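Long-range contact in hypothetical bacterial 6-phosphogluconolactonase (PDB 3SCY), which probably acts as a lactonase of the seven-bladed beta-propeller family, perhaps hydrolysing 6-phosphogluconolactone: residues A[272-286]-A[298-311]. Residues are numbered along the deposited sequence; the frame is centred on the assembly and turned at random.
Sequences YLYASNRLKADGVAI and KVGYQLTGIHPRNF. With NA (sodium ion), chain E.
Tyr-301 lays its ring across the backbone of 283-285, with Val-284 O over one face and Ala-285 CB 3.9 Å from CD1. With CG anti to the backbone N (chi1 -163°), the ring runs back over the neighbouring strand and its hydroxyl arrives at the 278-282 turn. There OH donates to Ala-281 O at 2.6 Å, nearly in line with the carbonyl, and accepts from Asn-277 ND2 at 3.0 Å; the amide lies almost coplanar with the ring, its N-H points straight at the oxygen, and its rotation is fixed from the other end by Ser-261 OG on OD1. Two bonds at the ring edge thus tie the tyrosine to the end of strand 272-277 and to the loop that follows. Gly-283 passes close beside this ring, its CA packed against Gln-302 O.

Strands 283-289 and 296-303 form the outer hairpin of one four-stranded propeller blade. Near its closed end a classic beta bulge sets Val-299 N and Gly-300 N on Ile-286 O, at 2.8 and 3.3 Å. Gln-302 pairs with Val-284, while its side chain bends at chi2 to put OE1 2.2 Å from the sodium ion, which also binds Leu-342 O of the next blade.

Beyond Leu-303 the chain crosses toward the following blade, and Asp-282 holds this connection: its O accepts from Thr-304 N, and OD2 takes His-307 N at 2.8 Å from the anti side, out of the carboxylate plane. Arg-278 CD sits over the centre of the His-307 ring in a CH-pi contact, while NE bonds Gly-260 O and NH2 salt-bridges Glu-230. Pro-308, centre of an inverse gamma turn, presses CG against Asn-277 O and receives Ser-276 OG on its carbonyl oxygen at 2.8 Å. Further along, the edge of Phe-311 meets Tyr-274, CZ lying near both O and CB.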
# COMPACT_ATOMS: atom_id res chain seq x y z
N TYR A 272 -11.29 4.37 -13.72
CA TYR A 272 -10.01 3.92 -14.24
C TYR A 272 -9.21 3.27 -13.18
O TYR A 272 -9.35 3.60 -12.00
CB TYR A 272 -9.18 5.09 -14.84
CG TYR A 272 -9.82 5.66 -16.09
CD1 TYR A 272 -9.61 5.07 -17.33
CD2 TYR A 272 -10.70 6.73 -16.01
CE1 TYR A 272 -10.28 5.53 -18.46
CE2 TYR A 272 -11.38 7.19 -17.13
CZ TYR A 272 -11.15 6.60 -18.36
OH TYR A 272 -11.84 7.05 -19.46
N LEU A 273 -8.41 2.29 -13.60
CA LEU A 273 -7.49 1.55 -12.75
C LEU A 273 -6.07 1.80 -13.27
O LEU A 273 -5.83 1.76 -14.48
CB LEU A 273 -7.82 0.06 -12.74
CG LEU A 273 -6.94 -0.78 -11.78
CD1 LEU A 273 -7.75 -1.75 -11.02
CD2 LEU A 273 -5.78 -1.47 -12.50
N TYR A 274 -5.13 1.98 -12.34
CA TYR A 274 -3.74 2.22 -12.67
C TYR A 274 -2.86 1.19 -11.99
O TYR A 274 -3.10 0.86 -10.82
CB TYR A 274 -3.33 3.65 -12.21
CG TYR A 274 -4.14 4.72 -12.90
CD1 TYR A 274 -5.38 5.11 -12.41
CD2 TYR A 274 -3.65 5.35 -14.04
CE1 TYR A 274 -6.17 6.05 -13.08
CE2 TYR A 274 -4.39 6.35 -14.68
CZ TYR A 274 -5.66 6.67 -14.21
OH TYR A 274 -6.38 7.63 -14.88
N ALA A 275 -1.82 0.73 -12.69
CA ALA A 275 -0.90 -0.24 -12.11
C ALA A 275 0.50 0.09 -12.55
O ALA A 275 0.71 0.38 -13.73
CB ALA A 275 -1.29 -1.66 -12.53
N SER A 276 1.46 0.11 -11.61
CA SER A 276 2.81 0.49 -11.98
C SER A 276 3.73 -0.69 -12.25
O SER A 276 3.49 -1.79 -11.74
CB SER A 276 3.43 1.41 -10.92
OG SER A 276 3.71 0.73 -9.70
N ASN A 277 4.77 -0.43 -13.05
CA ASN A 277 5.78 -1.41 -13.45
C ASN A 277 7.14 -0.86 -13.23
O ASN A 277 7.39 0.30 -13.53
CB ASN A 277 5.63 -1.71 -14.94
CG ASN A 277 4.36 -2.41 -15.33
OD1 ASN A 277 3.94 -3.39 -14.70
ND2 ASN A 277 3.77 -1.99 -16.45
N ARG A 278 8.05 -1.70 -12.74
CA ARG A 278 9.44 -1.33 -12.54
C ARG A 278 10.36 -2.17 -13.44
O ARG A 278 9.89 -3.08 -14.12
CB ARG A 278 9.84 -1.58 -11.08
CG ARG A 278 9.02 -0.75 -10.09
CD ARG A 278 9.17 -1.27 -8.66
NE ARG A 278 8.50 -2.55 -8.46
CZ ARG A 278 8.62 -3.30 -7.37
NH1 ARG A 278 9.42 -2.91 -6.38
NH2 ARG A 278 7.96 -4.44 -7.25
N LEU A 279 11.67 -1.87 -13.37
CA LEU A 279 12.81 -2.60 -13.95
C LEU A 279 12.96 -2.37 -15.45
O LEU A 279 14.08 -2.09 -15.91
CB LEU A 279 12.75 -4.12 -13.60
CG LEU A 279 12.56 -4.46 -12.08
CD1 LEU A 279 12.62 -5.96 -11.85
CD2 LEU A 279 13.61 -3.78 -11.20
N LYS A 280 11.87 -2.48 -16.22
CA LYS A 280 11.89 -2.22 -17.67
C LYS A 280 10.65 -1.42 -18.00
O LYS A 280 9.58 -1.76 -17.51
CB LYS A 280 11.92 -3.50 -18.51
CG LYS A 280 13.23 -4.27 -18.48
CD LYS A 280 13.22 -5.39 -19.53
N ALA A 281 10.79 -0.39 -18.87
CA ALA A 281 9.69 0.46 -19.32
C ALA A 281 8.92 0.98 -18.11
O ALA A 281 7.69 0.93 -18.07
CB ALA A 281 8.76 -0.32 -20.25
N ASP A 282 9.65 1.46 -17.09
CA ASP A 282 9.05 1.91 -15.85
C ASP A 282 7.91 2.89 -16.10
O ASP A 282 8.05 3.84 -16.87
CB ASP A 282 10.11 2.55 -14.93
CG ASP A 282 11.29 1.65 -14.59
OD1 ASP A 282 11.96 1.19 -15.53
OD2 ASP A 282 11.59 1.50 -13.38
N GLY A 283 6.78 2.62 -15.49
CA GLY A 283 5.65 3.48 -15.72
C GLY A 283 4.37 2.95 -15.16
O GLY A 283 4.38 2.06 -14.30
N VAL A 284 3.27 3.54 -15.63
CA VAL A 284 1.95 3.22 -15.11
C VAL A 284 1.04 2.83 -16.25
O VAL A 284 0.86 3.63 -17.18
CB VAL A 284 1.39 4.45 -14.34
CG1 VAL A 284 -0.04 4.21 -13.84
CG2 VAL A 284 2.30 4.79 -13.15
N ALA A 285 0.46 1.62 -16.16
CA ALA A 285 -0.54 1.13 -17.12
C ALA A 285 -1.90 1.67 -16.69
O ALA A 285 -2.20 1.74 -15.49
CB ALA A 285 -0.55 -0.40 -17.13
N ILE A 286 -2.71 2.09 -17.67
CA ILE A 286 -4.00 2.70 -17.44
C ILE A 286 -5.10 1.84 -18.05
O ILE A 286 -5.06 1.55 -19.25
CB ILE A 286 -4.04 4.13 -18.03
CG1 ILE A 286 -2.76 4.94 -17.62
CG2 ILE A 286 -5.38 4.83 -17.66
CD1 ILE A 286 -2.59 6.30 -18.35
N LYS A 298 -7.25 -2.02 -21.29
CA LYS A 298 -6.14 -1.06 -21.26
C LYS A 298 -6.43 0.08 -22.22
O LYS A 298 -6.93 -0.14 -23.33
CB LYS A 298 -4.80 -1.72 -21.59
CG LYS A 298 -3.61 -0.86 -21.12
CD LYS A 298 -2.25 -1.45 -21.37
CE LYS A 298 -1.91 -2.58 -20.44
NZ LYS A 298 -0.58 -3.17 -20.79
N VAL A 299 -6.18 1.30 -21.77
CA VAL A 299 -6.40 2.49 -22.58
C VAL A 299 -5.11 3.31 -22.79
O VAL A 299 -5.07 4.15 -23.69
CB VAL A 299 -7.55 3.40 -22.05
CG1 VAL A 299 -8.90 2.68 -22.06
CG2 VAL A 299 -7.24 3.95 -20.67
N GLY A 300 -4.06 3.09 -21.98
CA GLY A 300 -2.85 3.87 -22.18
C GLY A 300 -1.72 3.44 -21.28
O GLY A 300 -1.85 2.47 -20.52
N TYR A 301 -0.60 4.15 -21.40
CA TYR A 301 0.59 3.85 -20.62
C TYR A 301 1.40 5.12 -20.45
O TYR A 301 1.61 5.85 -21.43
CB TYR A 301 1.44 2.76 -21.34
CG TYR A 301 2.44 2.15 -20.38
CD1 TYR A 301 2.08 1.09 -19.56
CD2 TYR A 301 3.75 2.63 -20.30
CE1 TYR A 301 2.97 0.55 -18.63
CE2 TYR A 301 4.66 2.07 -19.39
CZ TYR A 301 4.27 1.01 -18.59
OH TYR A 301 5.13 0.44 -17.69
N GLN A 302 1.85 5.37 -19.23
CA GLN A 302 2.65 6.56 -18.94
C GLN A 302 4.01 6.17 -18.40
O GLN A 302 4.10 5.60 -17.32
CB GLN A 302 1.90 7.45 -17.93
CG GLN A 302 2.75 8.65 -17.45
CD GLN A 302 3.02 9.66 -18.53
OE1 GLN A 302 2.11 10.29 -19.06
NE2 GLN A 302 4.27 9.84 -18.90
N LEU A 303 5.06 6.51 -19.13
CA LEU A 303 6.42 6.26 -18.66
C LEU A 303 6.74 7.21 -17.53
O LEU A 303 6.36 8.38 -17.57
CB LEU A 303 7.42 6.42 -19.80
CG LEU A 303 7.35 5.33 -20.88
CD1 LEU A 303 8.20 5.71 -22.08
CD2 LEU A 303 7.86 3.98 -20.34
N THR A 304 7.42 6.71 -16.51
CA THR A 304 7.74 7.54 -15.36
C THR A 304 9.23 7.54 -15.11
O THR A 304 9.99 6.90 -15.84
CB THR A 304 7.03 6.97 -14.10
OG1 THR A 304 7.49 5.64 -13.86
CG2 THR A 304 5.51 6.99 -14.18
N GLY A 305 9.61 8.18 -14.02
CA GLY A 305 10.96 8.08 -13.47
C GLY A 305 11.20 6.63 -13.06
O GLY A 305 10.28 5.80 -13.06
N ILE A 306 12.43 6.31 -12.70
CA ILE A 306 12.81 4.93 -12.44
C ILE A 306 12.39 4.42 -11.08
O ILE A 306 12.63 5.05 -10.06
CB ILE A 306 14.33 4.71 -12.65
CG1 ILE A 306 14.79 5.29 -14.02
CG2 ILE A 306 14.71 3.22 -12.49
CD1 ILE A 306 14.04 4.77 -15.30
N HIS A 307 11.83 3.21 -11.12
CA HIS A 307 11.40 2.41 -9.98
C HIS A 307 10.17 3.01 -9.27
O HIS A 307 10.22 3.31 -8.06
CB HIS A 307 12.55 2.16 -9.00
CG HIS A 307 12.40 0.89 -8.21
ND1 HIS A 307 12.91 -0.31 -8.66
CD2 HIS A 307 11.76 0.68 -7.02
CE1 HIS A 307 12.61 -1.21 -7.73
NE2 HIS A 307 11.91 -0.66 -6.73
N PRO A 308 9.02 3.07 -10.00
CA PRO A 308 7.74 3.52 -9.39
C PRO A 308 7.12 2.43 -8.52
O PRO A 308 6.14 1.80 -8.87
CB PRO A 308 6.86 3.81 -10.61
CG PRO A 308 7.35 2.85 -11.67
CD PRO A 308 8.85 2.75 -11.44
N ARG A 309 7.70 2.20 -7.34
CA ARG A 309 7.21 1.16 -6.42
C ARG A 309 5.83 1.51 -5.77
O ARG A 309 5.09 0.63 -5.32
CB ARG A 309 8.27 0.97 -5.33
CG ARG A 309 7.90 0.10 -4.13
CD ARG A 309 9.14 -0.19 -3.28
NE ARG A 309 8.77 -0.82 -2.01
CZ ARG A 309 9.09 -2.06 -1.64
NH1 ARG A 309 9.83 -2.83 -2.44
NH2 ARG A 309 8.66 -2.55 -0.48
N ASN A 310 5.51 2.81 -5.73
CA ASN A 310 4.31 3.30 -5.08
C ASN A 310 3.82 4.56 -5.76
O ASN A 310 4.63 5.34 -6.26
CB ASN A 310 4.65 3.61 -3.60
CG ASN A 310 3.48 4.14 -2.81
OD1 ASN A 310 3.21 5.34 -2.78
ND2 ASN A 310 2.71 3.24 -2.23
N PHE A 311 2.50 4.75 -5.79
CA PHE A 311 1.95 5.99 -6.28
C PHE A 311 0.63 6.22 -5.54
O PHE A 311 0.22 5.39 -4.73
CB PHE A 311 1.79 5.99 -7.83
CG PHE A 311 0.82 5.01 -8.42
CD1 PHE A 311 1.20 3.70 -8.70
CD2 PHE A 311 -0.48 5.41 -8.74
CE1 PHE A 311 0.28 2.80 -9.25
CE2 PHE A 311 -1.40 4.50 -9.27
CZ PHE A 311 -1.01 3.20 -9.52
NA NA E . 0.77 10.55 -20.82
O HOH W 1 13.02 0.08 -11.89
O HOH W 2 10.37 4.95 -17.74
O HOH W 3 2.02 8.67 -22.05
O HOH W 4 1.93 12.16 -21.93
O HOH W 5 -1.11 10.58 -22.68
O HOH W 6 -1.01 8.62 -20.49